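Local coordinates for protein cyclodipeptide synthase, BtCDPS (Bacillus thermoamylovorans, PDB 6ZTU) that probably makes cyclodipeptides by joining two aminoacyl groups supplied by aminoacyl-tRNAs, at residues 48-53 against 101-106. Sequence-based numbering, arbitrary orientation.
Sequences LIDWSS and LRKNGR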
loop_
_atom_site.group_PDB
_atom_site.type_symbol
_atom_site.label_atom_id
_atom_site.label_comp_id
_atom_site.label_asym_id
_atom_site.label_seq_id
_atom_site.Cartn_x
_atom_site.Cartn_y
_atom_site.Cartn_z
ATOM N N LEU A 48 2.097 -13.657 4.875
ATOM C CA LEU A 48 2.583 -12.323 5.228
ATOM C C LEU A 48 2.533 -12.104 6.733
ATOM O O LEU A 48 3.497 -11.623 7.340
ATOM C CB LEU A 48 1.756 -11.247 4.526
ATOM C CG LEU A 48 1.849 -11.084 3.011
ATOM C CD1 LEU A 48 0.822 -10.058 2.566
ATOM C CD2 LEU A 48 3.257 -10.642 2.625
ATOM N N ILE A 49 1.414 -12.467 7.348
ATOM C CA ILE A 49 1.205 -12.179 8.759
ATOM C C ILE A 49 1.984 -13.153 9.633
ATOM O O ILE A 49 2.541 -12.763 10.660
ATOM C CB ILE A 49 -0.304 -12.183 9.065
ATOM C CG1 ILE A 49 -0.967 -10.961 8.411
ATOM C CG2 ILE A 49 -0.557 -12.175 10.560
ATOM C CD1 ILE A 49 -2.475 -11.032 8.354
ATOM N N ASP A 50 2.063 -14.426 9.234
ATOM C CA ASP A 50 2.883 -15.382 9.981
ATOM C C ASP A 50 4.341 -14.947 10.020
ATOM O O ASP A 50 4.967 -14.926 11.084
ATOM C CB ASP A 50 2.773 -16.777 9.365
ATOM C CG ASP A 50 1.411 -17.399 9.570
ATOM O OD1 ASP A 50 0.686 -16.953 10.482
ATOM O OD2 ASP A 50 1.070 -18.338 8.820
ATOM N N TRP A 51 4.902 -14.604 8.858
ATOM C CA TRP A 51 6.274 -14.115 8.803
ATOM C C TRP A 51 6.433 -12.822 9.591
ATOM O O TRP A 51 7.410 -12.656 10.326
ATOM C CB TRP A 51 6.698 -13.919 7.341
ATOM C CG TRP A 51 8.064 -13.317 7.155
ATOM C CD1 TRP A 51 9.266 -13.972 7.184
ATOM C CD2 TRP A 51 8.360 -11.945 6.892
ATOM N NE1 TRP A 51 10.290 -13.082 6.966
ATOM C CE2 TRP A 51 9.762 -11.831 6.780
ATOM C CE3 TRP A 51 7.573 -10.795 6.733
ATOM C CZ2 TRP A 51 10.398 -10.611 6.523
ATOM C CZ3 TRP A 51 8.203 -9.586 6.479
ATOM C CH2 TRP A 51 9.602 -9.501 6.375
ATOM N N SER A 52 5.491 -11.884 9.438
ATOM C CA SER A 52 5.607 -10.613 10.145
ATOM C C SER A 52 5.559 -10.822 11.648
ATOM O O SER A 52 6.300 -10.174 12.395
ATOM C CB SER A 52 4.484 -9.668 9.725
ATOM O OG SER A 52 4.678 -9.224 8.395
ATOM N N SER A 53 4.661 -11.701 12.101
ATOM C CA SER A 53 4.493 -11.949 13.528
ATOM C C SER A 53 5.746 -12.554 14.139
ATOM O O SER A 53 6.015 -12.352 15.328
ATOM C CB SER A 53 3.297 -12.875 13.763
ATOM O OG SER A 53 2.088 -12.294 13.318
ATOM N N LEU A 101 -3.853 -12.926 12.229
ATOM C CA LEU A 101 -3.423 -12.182 13.404
ATOM C C LEU A 101 -3.843 -12.908 14.678
ATOM O O LEU A 101 -3.027 -13.122 15.583
ATOM C CB LEU A 101 -3.993 -10.767 13.361
ATOM C CG LEU A 101 -3.309 -9.859 12.330
ATOM C CD1 LEU A 101 -4.139 -8.594 12.102
ATOM C CD2 LEU A 101 -1.887 -9.517 12.759
ATOM N N ARG A 102 -5.108 -13.328 14.740
ATOM C CA ARG A 102 -5.591 -14.052 15.911
ATOM C C ARG A 102 -4.807 -15.344 16.118
ATOM O O ARG A 102 -4.408 -15.661 17.243
ATOM C CB ARG A 102 -7.085 -14.338 15.763
ATOM C CG ARG A 102 -7.659 -15.209 16.870
ATOM C CD ARG A 102 -9.176 -15.089 16.938
ATOM N NE ARG A 102 -9.790 -14.977 15.616
ATOM C CZ ARG A 102 -10.061 -16.010 14.821
ATOM N NH1 ARG A 102 -9.769 -17.246 15.206
ATOM N NH2 ARG A 102 -10.621 -15.808 13.632
ATOM N N LYS A 103 -4.547 -16.079 15.034
ATOM C CA LYS A 103 -3.747 -17.297 15.116
ATOM C C LYS A 103 -2.392 -17.042 15.767
ATOM O O LYS A 103 -1.877 -17.896 16.499
ATOM C CB LYS A 103 -3.569 -17.882 13.714
ATOM C CG LYS A 103 -2.758 -19.160 13.649
ATOM C CD LYS A 103 -2.619 -19.632 12.207
ATOM C CE LYS A 103 -1.613 -18.784 11.440
ATOM N NZ LYS A 103 -1.567 -19.129 9.983
ATOM N N ASN A 104 -1.799 -15.874 15.517
ATOM C CA ASN A 104 -0.495 -15.532 16.067
ATOM C C ASN A 104 -0.573 -14.826 17.411
ATOM O O ASN A 104 0.453 -14.335 17.892
ATOM C CB ASN A 104 0.271 -14.637 15.085
ATOM C CG ASN A 104 0.816 -15.403 13.908
ATOM O OD1 ASN A 104 1.940 -15.897 13.958
ATOM N ND2 ASN A 104 0.041 -15.477 12.825
ATOM N N GLY A 105 -1.753 -14.734 18.015
ATOM C CA GLY A 105 -1.874 -14.026 19.276
ATOM C C GLY A 105 -1.628 -12.541 19.176
ATOM O O GLY A 105 -1.195 -11.926 20.152
ATOM N N ARG A 106 -1.912 -11.944 18.020
ATOM C CA ARG A 106 -1.636 -10.542 17.741
ATOM C C ARG A 106 -2.905 -9.704 17.814
ATOM O O ARG A 106 -4.002 -10.178 17.505
ATOM C CB ARG A 106 -1.027 -10.386 16.343
ATOM C CG ARG A 106 0.368 -10.958 16.185
ATOM C CD ARG A 106 1.382 -9.946 16.627
ATOM N NE ARG A 106 2.749 -10.442 16.525
ATOM C CZ ARG A 106 3.819 -9.681 16.712
ATOM N NH1 ARG A 106 3.664 -8.402 17.021
ATOM N NH2 ARG A 106 5.034 -10.196 16.615
#
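The Schellman motif that ends helix 79-103 packs against helix 42-55 through Asn104, Lys103 and Arg106, which meet Asp50 and Ser53. Asp50 spreads its two carboxylate oxygens between Asn104 and Lys103. Asn104 ND2 donates a hydrogen bond to Asp50 OD1 (2.8 Å, N-H...O 170°), the oxygen lying in the amide plane; ND2 also donates to Ala100 O. Carboxylate and amide are turned 51° apart. Lys103, its chain bent at chi3, brings NZ to the syn lone pair of Asp50 OD2, a salt bridge of 3.0 Å, and NZ has a second partner in His46. Replacing Asp50 by an alanine would probably leave the Lys103 ammonium without its carboxylate mate and the Asn104 amide, still held by Ala100 O, with one bond fewer. Gly105, with positive phi, is the C-prime residue of the motif, where Arg106 N bonds back to Leu101 O and Gly105 N to Arg102 O. Beyond this turn the Arg106 chain bends at chi2 (-85°) and passes Ser53 OG, which lies 3.6 Å from Arg106 CG. Arg106 NH2 donates to Ser53 O at 2.7 Å and also binds Phe56 O, while NH1 binds Lys57 O, tying the guanidinium to the end of helix 42-55 and the segment after it. Ser53 OG turns back to Ile49 O, 2.7 Å away. On the buried side Ile49 CG2 meets Leu101 CD2 at 3.7 Å, and Ile49 also touches Leu31 of strand 28-32 in the central sheet.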